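Long-range contacts in putative immunoglobulin-blocking virulence protein (Mycoplasma mycoides subsp. capri, PDB 7ADK), which probably binds host immunoglobulin and blocks its action, serving as a virulence factor of this goat-infecting mycoplasma: residues Glu142-Pro147 against Lys174-Lys179; Gln168-Asn173 against Leu594-Lys599; Lys183-Val188 against Thr302-Leu307. All coordinates share one frame; numbering follows the deposited sequence.

In the fold
The three contacts form a row of neighbours running from a small antiparallel sheet in two directions. Interaction 1 sits in the middle: its centre lies about 13 Å from that of interaction 2 and about 17 Å from that of interaction 3. It touches both, through Pro146 CG, 3.3 Å from His170 O, and through Val178 CB, 3.7 Å from Leu307 O. Interactions 2 and 3 do not meet; their nearest atoms are about 10 Å apart. The segments of interactions 1 and 2 alternate along the sequence, whereas interaction 3 is nested inside the long span of sequence that interaction 2 closes. Strand 174-178 leads directly towards helix 182-194, so the sheet and the helix crossing are consecutive elements.

Interaction 1 (Glu142-Pro147 against Lys174-Lys179); sequences EIEGPP and KILSVK
Glu144 and Lys174 are joined by a reciprocal backbone pair, Glu144 N to Lys174 O (3.0 Å) and Lys174 N to Glu144 O (2.9 Å), the defining bonds of an antiparallel hydrogen-bonded site. At the other end Glu142 N donates to Ser177 O at 2.9 Å, while Glu142 O accepts from Leu176 N at the same distance. Glu142 thus faces two residues, and the register slips by one before Ile143 meets Ile175 as a non-hydrogen-bonded pair. Leu176, with helix-like backbone angles (phi -83°, psi -38°), is the extra residue, and its side chain emerges on the face that also carries Glu142, Glu144, Lys174 and Ser177. There Glu144 CG lies beside its own backbone N and the chain bends at chi2, laying CG at a slant against Leu176 CD1 (3.5 Å) and turning the carboxylate to Arg128 in a salt bridge. On the opposite face Ile143 and Ile175 run side by side, pointing the same way. Ile143 CD1 closes to 3.5 Å from Ile175 CG1, and both isoleucines also touch Ile132 of strand 130-133. Leu176 and Ser177 opposite the single Glu142 make a classic-type beta bulge in an antiparallel pair (156° between strand directions), on an outer strand of the three-stranded sheet.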
ATOM      1  N   GLU A 142     -10.096  40.979  36.332  1.00103.64           N
ATOM      2  CA  GLU A 142     -11.242  41.256  35.474  1.00103.64           C
ATOM      3  C   GLU A 142     -11.761  39.936  34.881  1.00103.64           C
ATOM      4  O   GLU A 142     -11.019  39.228  34.211  1.00103.64           O
ATOM      5  CB  GLU A 142     -10.853  42.284  34.399  1.00103.64           C
ATOM      6  CG  GLU A 142     -10.745  43.711  34.972  1.00103.64           C
ATOM      7  CD  GLU A 142      -9.509  43.976  35.850  1.00103.64           C
ATOM      8  OE1 GLU A 142      -8.367  43.732  35.414  1.00103.64           O
ATOM      9  OE2 GLU A 142      -9.668  44.455  36.989  1.00103.64           O
ATOM     10  N   ILE A 143     -13.025  39.596  35.145  1.00102.86           N
ATOM     11  CA  ILE A 143     -13.665  38.319  34.784  1.00102.86           C
ATOM     12  C   ILE A 143     -14.956  38.577  34.002  1.00102.86           C
ATOM     13  O   ILE A 143     -15.737  39.450  34.380  1.00102.86           O
ATOM     14  CB  ILE A 143     -13.968  37.466  36.040  1.00102.86           C
ATOM     15  CG1 ILE A 143     -12.742  37.172  36.927  1.00102.86           C
ATOM     16  CG2 ILE A 143     -14.686  36.152  35.700  1.00102.86           C
ATOM     17  CD1 ILE A 143     -11.643  36.334  36.289  1.00102.86           C
ATOM     18  N   GLU A 144     -15.220  37.775  32.971  1.00101.08           N
ATOM     19  CA  GLU A 144     -16.425  37.849  32.132  1.00101.08           C
ATOM     20  C   GLU A 144     -17.124  36.490  32.016  1.00101.08           C
ATOM     21  O   GLU A 144     -16.473  35.446  32.017  1.00101.08           O
ATOM     22  CB  GLU A 144     -16.055  38.365  30.736  1.00101.08           C
ATOM     23  CG  GLU A 144     -15.424  39.763  30.729  1.00101.08           C
ATOM     24  CD  GLU A 144     -16.322  40.876  31.291  1.00101.08           C
ATOM     25  OE1 GLU A 144     -15.807  41.801  31.957  1.00101.08           O
ATOM     26  OE2 GLU A 144     -17.544  40.885  31.028  1.00101.08           O
ATOM     27  N   GLY A 145     -18.451  36.484  31.901  1.00 91.61           N
ATOM     28  CA  GLY A 145     -19.221  35.286  31.558  1.00 91.61           C
ATOM     29  C   GLY A 145     -19.099  34.935  30.070  1.00 91.61           C
ATOM     30  O   GLY A 145     -18.982  35.845  29.244  1.00 91.61           O
ATOM     31  N   PRO A 146     -19.152  33.649  29.686  1.00 87.27           N
ATOM     32  CA  PRO A 146     -19.012  33.244  28.293  1.00 87.27           C
ATOM     33  C   PRO A 146     -20.267  33.607  27.476  1.00 87.27           C
ATOM     34  O   PRO A 146     -21.378  33.256  27.888  1.00 87.27           O
ATOM     35  CB  PRO A 146     -18.763  31.741  28.334  1.00 87.27           C
ATOM     36  CG  PRO A 146     -19.462  31.286  29.607  1.00 87.27           C
ATOM     37  CD  PRO A 146     -19.342  32.485  30.536  1.00 87.27           C
ATOM     38  N   PRO A 147     -20.134  34.280  26.320  1.00 85.03           N
ATOM     39  CA  PRO A 147     -21.255  34.579  25.429  1.00 85.03           C
ATOM     40  C   PRO A 147     -22.069  33.338  25.061  1.00 85.03           C
ATOM     41  O   PRO A 147     -21.524  32.310  24.678  1.00 85.03           O
ATOM     42  CB  PRO A 147     -20.639  35.229  24.189  1.00 85.03           C
ATOM     43  CG  PRO A 147     -19.348  35.847  24.716  1.00 85.03           C
ATOM     44  CD  PRO A 147     -18.916  34.890  25.815  1.00 85.03           C
ATOM     45  N   LYS A 174     -14.225  33.680  31.555  1.00 91.06           N
ATOM     46  CA  LYS A 174     -12.960  34.157  30.970  1.00 91.06           C
ATOM     47  C   LYS A 174     -12.235  35.112  31.927  1.00 91.06           C
ATOM     48  O   LYS A 174     -12.881  35.918  32.589  1.00 91.06           O
ATOM     49  CB  LYS A 174     -13.297  34.841  29.631  1.00 91.06           C
ATOM     50  CG  LYS A 174     -12.117  35.141  28.697  1.00 91.06           C
ATOM     51  CD  LYS A 174     -11.551  33.884  28.016  1.00 91.06           C
ATOM     52  CE  LYS A 174     -10.580  34.279  26.903  1.00 91.06           C
ATOM     53  NZ  LYS A 174     -10.123  33.128  26.092  1.00 91.06           N
ATOM     54  N   ILE A 175     -10.904  35.045  31.993  1.00 91.95           N
ATOM     55  CA  ILE A 175     -10.054  36.042  32.670  1.00 91.95           C
ATOM     56  C   ILE A 175      -9.526  37.040  31.629  1.00 91.95           C
ATOM     57  O   ILE A 175      -8.729  36.664  30.773  1.00 91.95           O
ATOM     58  CB  ILE A 175      -8.881  35.355  33.413  1.00 91.95           C
ATOM     59  CG1 ILE A 175      -9.325  34.388  34.534  1.00 91.95           C
ATOM     60  CG2 ILE A 175      -7.947  36.411  34.017  1.00 91.95           C
ATOM     61  CD1 ILE A 175      -8.303  33.286  34.828  1.00 91.95           C
ATOM     62  N   LEU A 176      -9.932  38.308  31.699  1.00 96.05           N
ATOM     63  CA  LEU A 176      -9.434  39.339  30.780  1.00 96.05           C
ATOM     64  C   LEU A 176      -8.093  39.927  31.213  1.00 96.05           C
ATOM     65  O   LEU A 176      -7.248  40.237  30.374  1.00 96.05           O
ATOM     66  CB  LEU A 176     -10.447  40.480  30.627  1.00 96.05           C
ATOM     67  CG  LEU A 176     -11.815  40.123  30.045  1.00 96.05           C
ATOM     68  CD1 LEU A 176     -12.499  41.438  29.676  1.00 96.05           C
ATOM     69  CD2 LEU A 176     -11.753  39.254  28.796  1.00 96.05           C
ATOM     70  N   SER A 177      -7.893  40.123  32.515  1.00 98.03           N
ATOM     71  CA  SER A 177      -6.649  40.630  33.100  1.00 98.03           C
ATOM     72  C   SER A 177      -6.514  40.263  34.577  1.00 98.03           C
ATOM     73  O   SER A 177      -7.503  40.132  35.289  1.00 98.03           O
ATOM     74  CB  SER A 177      -6.578  42.146  32.967  1.00 98.03           C
ATOM     75  OG  SER A 177      -6.315  42.537  31.648  1.00 98.03           O
ATOM     76  N   VAL A 178      -5.277  40.147  35.053  1.00 97.75           N
ATOM     77  CA  VAL A 178      -4.904  39.828  36.434  1.00 97.75           C
ATOM     78  C   VAL A 178      -3.898  40.854  36.940  1.00 97.75           C
ATOM     79  O   VAL A 178      -2.895  41.118  36.272  1.00 97.75           O
ATOM     80  CB  VAL A 178      -4.313  38.408  36.494  1.00 97.75           C
ATOM     81  CG1 VAL A 178      -3.819  38.037  37.881  1.00 97.75           C
ATOM     82  CG2 VAL A 178      -5.357  37.378  36.089  1.00 97.75           C
ATOM     83  N   LYS A 179      -4.107  41.413  38.138  1.00100.18           N
ATOM     84  CA  LYS A 179      -3.151  42.342  38.751  1.00100.18           C
ATOM     85  C   LYS A 179      -1.963  41.568  39.329  1.00100.18           C
ATOM     86  O   LYS A 179      -1.979  41.127  40.472  1.00100.18           O
ATOM     87  CB  LYS A 179      -3.862  43.227  39.784  1.00100.18           C
ATOM     88  CG  LYS A 179      -2.967  44.299  40.427  1.00100.18           C
ATOM     89  CD  LYS A 179      -2.430  45.352  39.459  1.00100.18           C
ATOM     90  CE  LYS A 179      -1.499  46.305  40.174  1.00100.18           C
ATOM     91  NZ  LYS A 179      -1.001  47.361  39.313  1.00100.18           N
TER

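Interaction 2 (Gln168-Asn173 against Leu594-Lys599); sequences QNHTVN and LEPDKK
Asp597 turns its carboxylate towards Asn169 and His170 through a chi1 of -53°, which sets CG beside its own backbone N. A chi1 of -76° in His170 does the same for the imidazole and swings the ring towards Leu594 and Pro596. The carboxylate grips two successive backbone N-H groups, Asn169 N to OD1 and His170 N to OD2 of Asp597, both at 2.9 Å. Both bonds are nearly straight and use syn lone pairs, which should fix the rotation of the carboxylate; Asn582 supplies a further bond to OD1. At the far end of the ring His170 NE2 donates to Leu594 O at 2.9 Å, although this donor stands above the carbonyl plane. One ring face rests on Pro596, whose CD lies 3.8 Å from the His170 ring centroid and 16° off its normal, a CH-pi contact. Pro596 CB also packs 3.8 Å from Asn169 CB, the two side chains crossing at about a right angle, and the Asn169 amide bonds to Asn582 and Arg343. The contact therefore joins the loop before strand 174-178 to the one preceding strand 608-610, with helix 339-351 alongside, where Thr339 touches His170.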
ATOM      1  N   GLN A 168     -23.521  24.029  24.171  1.00 74.05           N
ATOM      2  CA  GLN A 168     -22.568  25.129  24.355  1.00 74.05           C
ATOM      3  C   GLN A 168     -21.163  24.652  24.742  1.00 74.05           C
ATOM      4  O   GLN A 168     -20.992  23.773  25.586  1.00 74.05           O
ATOM      5  CB  GLN A 168     -23.157  26.202  25.274  1.00 74.05           C
ATOM      6  CG  GLN A 168     -22.122  27.263  25.654  1.00 74.05           C
ATOM      7  CD  GLN A 168     -22.694  28.596  26.075  1.00 74.05           C
ATOM      8  OE1 GLN A 168     -23.780  28.995  25.718  1.00 74.05           O
ATOM      9  NE2 GLN A 168     -21.936  29.376  26.780  1.00 74.05           N
ATOM     10  N   ASN A 169     -20.158  25.236  24.090  1.00 73.95           N
ATOM     11  CA  ASN A 169     -18.756  24.864  24.177  1.00 73.95           C
ATOM     12  C   ASN A 169     -18.041  25.550  25.360  1.00 73.95           C
ATOM     13  O   ASN A 169     -17.491  24.858  26.211  1.00 73.95           O
ATOM     14  CB  ASN A 169     -18.108  25.162  22.814  1.00 73.95           C
ATOM     15  CG  ASN A 169     -16.960  24.219  22.514  1.00 73.95           C
ATOM     16  OD1 ASN A 169     -16.048  24.044  23.295  1.00 73.95           O
ATOM     17  ND2 ASN A 169     -16.984  23.529  21.404  1.00 73.95           N
ATOM     18  N   HIS A 170     -18.078  26.883  25.475  1.00 78.02           N
ATOM     19  CA  HIS A 170     -17.531  27.579  26.648  1.00 78.02           C
ATOM     20  C   HIS A 170     -18.520  27.551  27.811  1.00 78.02           C
ATOM     21  O   HIS A 170     -19.386  28.406  27.972  1.00 78.02           O
ATOM     22  CB  HIS A 170     -17.031  28.990  26.323  1.00 78.02           C
ATOM     23  CG  HIS A 170     -15.707  29.036  25.598  1.00 78.02           C
ATOM     24  ND1 HIS A 170     -14.838  27.963  25.374  1.00 78.02           N
ATOM     25  CD2 HIS A 170     -15.112  30.174  25.146  1.00 78.02           C
ATOM     26  CE1 HIS A 170     -13.764  28.478  24.756  1.00 78.02           C
ATOM     27  NE2 HIS A 170     -13.908  29.801  24.605  1.00 78.02           N
ATOM     28  N   THR A 171     -18.363  26.525  28.638  1.00 79.05           N
ATOM     29  CA  THR A 171     -19.083  26.289  29.893  1.00 79.05           C
ATOM     30  C   THR A 171     -18.646  27.179  31.055  1.00 79.05           C
ATOM     31  O   THR A 171     -19.390  27.292  32.021  1.00 79.05           O
ATOM     32  CB  THR A 171     -18.871  24.839  30.328  1.00 79.05           C
ATOM     33  OG1 THR A 171     -17.510  24.552  30.341  1.00 79.05           O
ATOM     34  CG2 THR A 171     -19.516  23.846  29.389  1.00 79.05           C
ATOM     35  N   VAL A 172     -17.464  27.798  31.005  1.00 83.86           N
ATOM     36  CA  VAL A 172     -16.845  28.529  32.124  1.00 83.86           C
ATOM     37  C   VAL A 172     -16.316  29.904  31.714  1.00 83.86           C
ATOM     38  O   VAL A 172     -16.033  30.173  30.547  1.00 83.86           O
ATOM     39  CB  VAL A 172     -15.740  27.711  32.827  1.00 83.86           C
ATOM     40  CG1 VAL A 172     -16.305  26.454  33.490  1.00 83.86           C
ATOM     41  CG2 VAL A 172     -14.576  27.319  31.921  1.00 83.86           C
ATOM     42  N   ASN A 173     -16.216  30.782  32.709  1.00 87.66           N
ATOM     43  CA  ASN A 173     -15.865  32.198  32.609  1.00 87.66           C
ATOM     44  C   ASN A 173     -14.465  32.447  32.018  1.00 87.66           C
ATOM     45  O   ASN A 173     -13.603  31.567  32.016  1.00 87.66           O
ATOM     46  CB  ASN A 173     -16.018  32.818  34.016  1.00 87.66           C
ATOM     47  CG  ASN A 173     -17.358  32.520  34.668  1.00 87.66           C
ATOM     48  OD1 ASN A 173     -17.572  31.451  35.208  1.00 87.66           O
ATOM     49  ND2 ASN A 173     -18.300  33.416  34.637  1.00 87.66           N
ATOM     50  N   LEU A 594     -11.068  30.658  19.432  1.00 70.91           N
ATOM     51  CA  LEU A 594     -11.049  31.301  20.761  1.00 70.91           C
ATOM     52  C   LEU A 594     -12.425  31.400  21.450  1.00 70.91           C
ATOM     53  O   LEU A 594     -12.483  31.464  22.676  1.00 70.91           O
ATOM     54  CB  LEU A 594     -10.405  32.697  20.669  1.00 70.91           C
ATOM     55  CG  LEU A 594      -8.960  32.740  20.142  1.00 70.91           C
ATOM     56  CD1 LEU A 594      -8.445  34.178  20.169  1.00 70.91           C
ATOM     57  CD2 LEU A 594      -8.007  31.883  20.967  1.00 70.91           C
ATOM     58  N   GLU A 595     -13.529  31.398  20.697  1.00 72.84           N
ATOM     59  CA  GLU A 595     -14.906  31.544  21.206  1.00 72.84           C
ATOM     60  C   GLU A 595     -15.953  30.813  20.331  1.00 72.84           C
ATOM     61  O   GLU A 595     -16.675  31.442  19.558  1.00 72.84           O
ATOM     62  CB  GLU A 595     -15.218  33.038  21.426  1.00 72.84           C
ATOM     63  CG  GLU A 595     -14.940  33.997  20.260  1.00 72.84           C
ATOM     64  CD  GLU A 595     -14.695  35.435  20.750  1.00 72.84           C
ATOM     65  OE1 GLU A 595     -15.496  35.949  21.542  1.00 72.84           O
ATOM     66  OE2 GLU A 595     -13.718  36.080  20.315  1.00 72.84           O
ATOM     67  N   PRO A 596     -16.056  29.469  20.428  1.00 68.26           N
ATOM     68  CA  PRO A 596     -16.818  28.608  19.500  1.00 68.26           C
ATOM     69  C   PRO A 596     -18.310  28.873  19.346  1.00 68.26           C
ATOM     70  O   PRO A 596     -18.903  28.526  18.332  1.00 68.26           O
ATOM     71  CB  PRO A 596     -16.624  27.172  19.987  1.00 68.26           C
ATOM     72  CG  PRO A 596     -15.301  27.259  20.726  1.00 68.26           C
ATOM     73  CD  PRO A 596     -15.303  28.640  21.350  1.00 68.26           C
ATOM     74  N   ASP A 597     -18.913  29.467  20.363  1.00 72.46           N
ATOM     75  CA  ASP A 597     -20.336  29.760  20.455  1.00 72.46           C
ATOM     76  C   ASP A 597     -20.723  31.116  19.840  1.00 72.46           C
ATOM     77  O   ASP A 597     -21.855  31.287  19.395  1.00 72.46           O
ATOM     78  CB  ASP A 597     -20.714  29.705  21.938  1.00 72.46           C
ATOM     79  CG  ASP A 597     -20.291  28.386  22.588  1.00 72.46           C
ATOM     80  OD1 ASP A 597     -20.885  27.339  22.255  1.00 72.46           O
ATOM     81  OD2 ASP A 597     -19.370  28.401  23.428  1.00 72.46           O
ATOM     82  N   LYS A 598     -19.797  32.081  19.808  1.00 72.05           N
ATOM     83  CA  LYS A 598     -20.008  33.432  19.264  1.00 72.05           C
ATOM     84  C   LYS A 598     -19.512  33.535  17.828  1.00 72.05           C
ATOM     85  O   LYS A 598     -20.305  33.676  16.901  1.00 72.05           O
ATOM     86  CB  LYS A 598     -19.371  34.500  20.177  1.00 72.05           C
ATOM     87  CG  LYS A 598     -19.619  35.932  19.684  1.00 72.05           C
ATOM     88  CD  LYS A 598     -18.990  36.980  20.596  1.00 72.05           C
ATOM     89  CE  LYS A 598     -19.214  38.397  20.082  1.00 72.05           C
ATOM     90  NZ  LYS A 598     -18.656  39.416  20.967  1.00 72.05           N
ATOM     91  N   LYS A 599     -18.191  33.480  17.642  1.00 69.99           N
ATOM     92  CA  LYS A 599     -17.525  33.680  16.347  1.00 69.99           C
ATOM     93  C   LYS A 599     -17.390  32.353  15.611  1.00 69.99           C
ATOM     94  O   LYS A 599     -16.294  31.828  15.455  1.00 69.99           O
ATOM     95  CB  LYS A 599     -16.164  34.370  16.536  1.00 69.99           C
ATOM     96  CG  LYS A 599     -16.255  35.794  17.079  1.00 69.99           C
ATOM     97  CD  LYS A 599     -14.866  36.419  17.116  1.00 69.99           C
ATOM     98  CE  LYS A 599     -14.884  37.829  17.698  1.00 69.99           C
ATOM     99  NZ  LYS A 599     -13.625  38.138  18.398  1.00 69.99           N
TER

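Interaction 3 (Lys183-Val188 against Thr302-Leu307)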
ATOM      1  N   LYS A 183       4.590  39.497  45.223  1.00100.57           N
ATOM      2  CA  LYS A 183       4.170  38.328  46.020  1.00100.57           C
ATOM      3  C   LYS A 183       3.622  37.170  45.166  1.00100.57           C
ATOM      4  O   LYS A 183       3.928  36.012  45.440  1.00100.57           O
ATOM      5  CB  LYS A 183       3.155  38.765  47.099  1.00100.57           C
ATOM      6  CG  LYS A 183       3.527  38.350  48.529  1.00100.57           C
ATOM      7  CD  LYS A 183       4.690  39.139  49.149  1.00100.57           C
ATOM      8  CE  LYS A 183       4.301  40.568  49.520  1.00100.57           C
ATOM      9  NZ  LYS A 183       5.384  41.311  50.153  1.00100.57           N
ATOM     10  N   LEU A 184       2.858  37.458  44.110  1.00 98.92           N
ATOM     11  CA  LEU A 184       2.354  36.455  43.168  1.00 98.92           C
ATOM     12  C   LEU A 184       3.455  35.913  42.263  1.00 98.92           C
ATOM     13  O   LEU A 184       3.567  34.703  42.104  1.00 98.92           O
ATOM     14  CB  LEU A 184       1.210  37.052  42.326  1.00 98.92           C
ATOM     15  CG  LEU A 184       0.674  36.128  41.213  1.00 98.92           C
ATOM     16  CD1 LEU A 184      -0.024  34.890  41.770  1.00 98.92           C
ATOM     17  CD2 LEU A 184      -0.297  36.925  40.361  1.00 98.92           C
ATOM     18  N   LYS A 185       4.254  36.777  41.628  1.00 95.87           N
ATOM     19  CA  LYS A 185       5.212  36.285  40.620  1.00 95.87           C
ATOM     20  C   LYS A 185       6.383  35.509  41.219  1.00 95.87           C
ATOM     21  O   LYS A 185       6.880  34.590  40.583  1.00 95.87           O
ATOM     22  CB  LYS A 185       5.622  37.382  39.633  1.00 95.87           C
ATOM     23  CG  LYS A 185       6.505  38.488  40.200  1.00 95.87           C
ATOM     24  CD  LYS A 185       6.619  39.610  39.168  1.00 95.87           C
ATOM     25  CE  LYS A 185       7.603  40.691  39.608  1.00 95.87           C
ATOM     26  NZ  LYS A 185       7.502  41.875  38.739  1.00 95.87           N
ATOM     27  N   GLU A 186       6.741  35.757  42.477  1.00 95.66           N
ATOM     28  CA  GLU A 186       7.685  34.908  43.211  1.00 95.66           C
ATOM     29  C   GLU A 186       7.078  33.582  43.692  1.00 95.66           C
ATOM     30  O   GLU A 186       7.780  32.576  43.751  1.00 95.66           O
ATOM     31  CB  GLU A 186       8.320  35.695  44.363  1.00 95.66           C
ATOM     32  CG  GLU A 186       9.111  36.937  43.925  1.00 95.66           C
ATOM     33  CD  GLU A 186       9.954  36.763  42.661  1.00 95.66           C
ATOM     34  OE1 GLU A 186      10.011  37.696  41.836  1.00 95.66           O
ATOM     35  OE2 GLU A 186      10.568  35.695  42.496  1.00 95.66           O
ATOM     36  N   GLN A 187       5.768  33.516  43.947  1.00 93.85           N
ATOM     37  CA  GLN A 187       5.081  32.233  44.134  1.00 93.85           C
ATOM     38  C   GLN A 187       5.078  31.411  42.838  1.00 93.85           C
ATOM     39  O   GLN A 187       5.349  30.211  42.855  1.00 93.85           O
ATOM     40  CB  GLN A 187       3.658  32.468  44.662  1.00 93.85           C
ATOM     41  CG  GLN A 187       2.777  31.219  44.766  1.00 93.85           C
ATOM     42  CD  GLN A 187       3.137  30.274  45.895  1.00 93.85           C
ATOM     43  OE1 GLN A 187       4.258  30.188  46.358  1.00 93.85           O
ATOM     44  NE2 GLN A 187       2.189  29.533  46.394  1.00 93.85           N
ATOM     45  N   VAL A 188       4.813  32.051  41.698  1.00 90.26           N
ATOM     46  CA  VAL A 188       4.862  31.398  40.381  1.00 90.26           C
ATOM     47  C   VAL A 188       6.283  30.954  40.016  1.00 90.26           C
ATOM     48  O   VAL A 188       6.440  29.919  39.375  1.00 90.26           O
ATOM     49  CB  VAL A 188       4.223  32.312  39.315  1.00 90.26           C
ATOM     50  CG1 VAL A 188       4.432  31.857  37.872  1.00 90.26           C
ATOM     51  CG2 VAL A 188       2.710  32.374  39.566  1.00 90.26           C
ATOM     52  N   THR A 302       8.451  37.732  28.777  1.00 94.44           N
ATOM     53  CA  THR A 302       7.301  37.154  28.064  1.00 94.44           C
ATOM     54  C   THR A 302       6.377  36.409  29.016  1.00 94.44           C
ATOM     55  O   THR A 302       5.181  36.672  29.053  1.00 94.44           O
ATOM     56  CB  THR A 302       7.776  36.202  26.962  1.00 94.44           C
ATOM     57  OG1 THR A 302       8.632  35.233  27.514  1.00 94.44           O
ATOM     58  CG2 THR A 302       8.543  36.929  25.863  1.00 94.44           C
ATOM     59  N   SER A 303       6.922  35.528  29.855  1.00 90.87           N
ATOM     60  CA  SER A 303       6.155  34.778  30.852  1.00 90.87           C
ATOM     61  C   SER A 303       5.500  35.647  31.931  1.00 90.87           C
ATOM     62  O   SER A 303       4.543  35.208  32.556  1.00 90.87           O
ATOM     63  CB  SER A 303       7.034  33.708  31.477  1.00 90.87           C
ATOM     64  OG  SER A 303       7.298  32.715  30.516  1.00 90.87           O
ATOM     65  N   GLU A 304       5.930  36.893  32.132  1.00 94.59           N
ATOM     66  CA  GLU A 304       5.197  37.859  32.954  1.00 94.59           C
ATOM     67  C   GLU A 304       3.904  38.377  32.286  1.00 94.59           C
ATOM     68  O   GLU A 304       2.904  38.593  32.965  1.00 94.59           O
ATOM     69  CB  GLU A 304       6.145  39.000  33.330  1.00 94.59           C
ATOM     70  CG  GLU A 304       5.570  39.972  34.347  1.00 94.59           C
ATOM     71  CD  GLU A 304       6.624  40.958  34.848  1.00 94.59           C
ATOM     72  OE1 GLU A 304       6.843  41.041  36.079  1.00 94.59           O
ATOM     73  OE2 GLU A 304       7.234  41.665  34.020  1.00 94.59           O
ATOM     74  N   LYS A 305       3.867  38.522  30.957  1.00 93.49           N
ATOM     75  CA  LYS A 305       2.647  38.947  30.245  1.00 93.49           C
ATOM     76  C   LYS A 305       1.575  37.859  30.173  1.00 93.49           C
ATOM     77  O   LYS A 305       0.400  38.148  30.346  1.00 93.49           O
ATOM     78  CB  LYS A 305       2.982  39.600  28.887  1.00 93.49           C
ATOM     79  CG  LYS A 305       2.922  38.713  27.636  1.00 93.49           C
ATOM     80  CD  LYS A 305       3.541  39.409  26.429  1.00 93.49           C
ATOM     81  CE  LYS A 305       3.561  38.564  25.163  1.00 93.49           C
ATOM     82  NZ  LYS A 305       2.255  38.426  24.538  1.00 93.49           N
ATOM     83  N   TYR A 306       1.941  36.587  30.061  1.00 88.16           N
ATOM     84  CA  TYR A 306       0.979  35.487  30.209  1.00 88.16           C
ATOM     85  C   TYR A 306       0.382  35.410  31.625  1.00 88.16           C
ATOM     86  O   TYR A 306      -0.805  35.138  31.788  1.00 88.16           O
ATOM     87  CB  TYR A 306       1.621  34.170  29.799  1.00 88.16           C
ATOM     88  CG  TYR A 306       1.744  33.974  28.305  1.00 88.16           C
ATOM     89  CD1 TYR A 306       2.781  34.582  27.592  1.00 88.16           C
ATOM     90  CD2 TYR A 306       0.830  33.155  27.626  1.00 88.16           C
ATOM     91  CE1 TYR A 306       2.923  34.358  26.216  1.00 88.16           C
ATOM     92  CE2 TYR A 306       0.970  32.926  26.251  1.00 88.16           C
ATOM     93  CZ  TYR A 306       2.025  33.517  25.545  1.00 88.16           C
ATOM     94  OH  TYR A 306       2.164  33.270  24.228  1.00 88.16           O
ATOM     95  N   LEU A 307       1.161  35.742  32.653  1.00 89.26           N
ATOM     96  CA  LEU A 307       0.671  35.884  34.018  1.00 89.26           C
ATOM     97  C   LEU A 307      -0.323  37.053  34.178  1.00 89.26           C
ATOM     98  O   LEU A 307      -1.308  36.886  34.890  1.00 89.26           O
ATOM     99  CB  LEU A 307       1.887  35.976  34.953  1.00 89.26           C
ATOM    100  CG  LEU A 307       1.576  36.068  36.451  1.00 89.26           C
ATOM    101  CD1 LEU A 307       0.806  34.850  36.941  1.00 89.26           C
ATOM    102  CD2 LEU A 307       2.880  36.144  37.240  1.00 89.26           C
TER
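Lys185 and Glu304 lie where helices 182-194 and 301-308 cross, a helix-helix packing in which the short axes pass 11.6 Å apart at 115°, far from either parallel or antiparallel. That separation is wide, and the 214 Å² buried, both sides summed, comes mostly from side chains, since even the nearest CA atoms, of these same two residues, stand 7.8 Å apart. The lysine shows how. Its CB rests 3.8 Å from Leu307 CD2, so the root of the side chain belongs to the apolar part of the contact. A chi1 of 70° then places CG between the backbone N and the carbonyl carbon, and from there the chain is extended. CD comes to 3.4 Å from Glu304 OE1, CE passes the same oxygen, and NZ ends in a salt bridge with it. Glu304 reaches the meeting point by its own extended chain, CG lying anti to the backbone N (chi1 -172°), and the two charged side chains cross obliquely.

Leu307 packs beside this ion pair. Its CD1 sits equally close to Leu184 CD2 and Val188 CG2, at 4.1 Å from each, residues one helical turn apart on the opposing helix; it slides past both in the opposite direction. Ile134 touches Leu184 and Leu307, and Thr312 of strand 312-313 touches Val188 and Leu307, extending the packing beyond the two helices. At its polar margin, Lys185 NZ meets Glu304 OE1 at 2.9 Å, approaching nearly along the C-O axis of that oxygen.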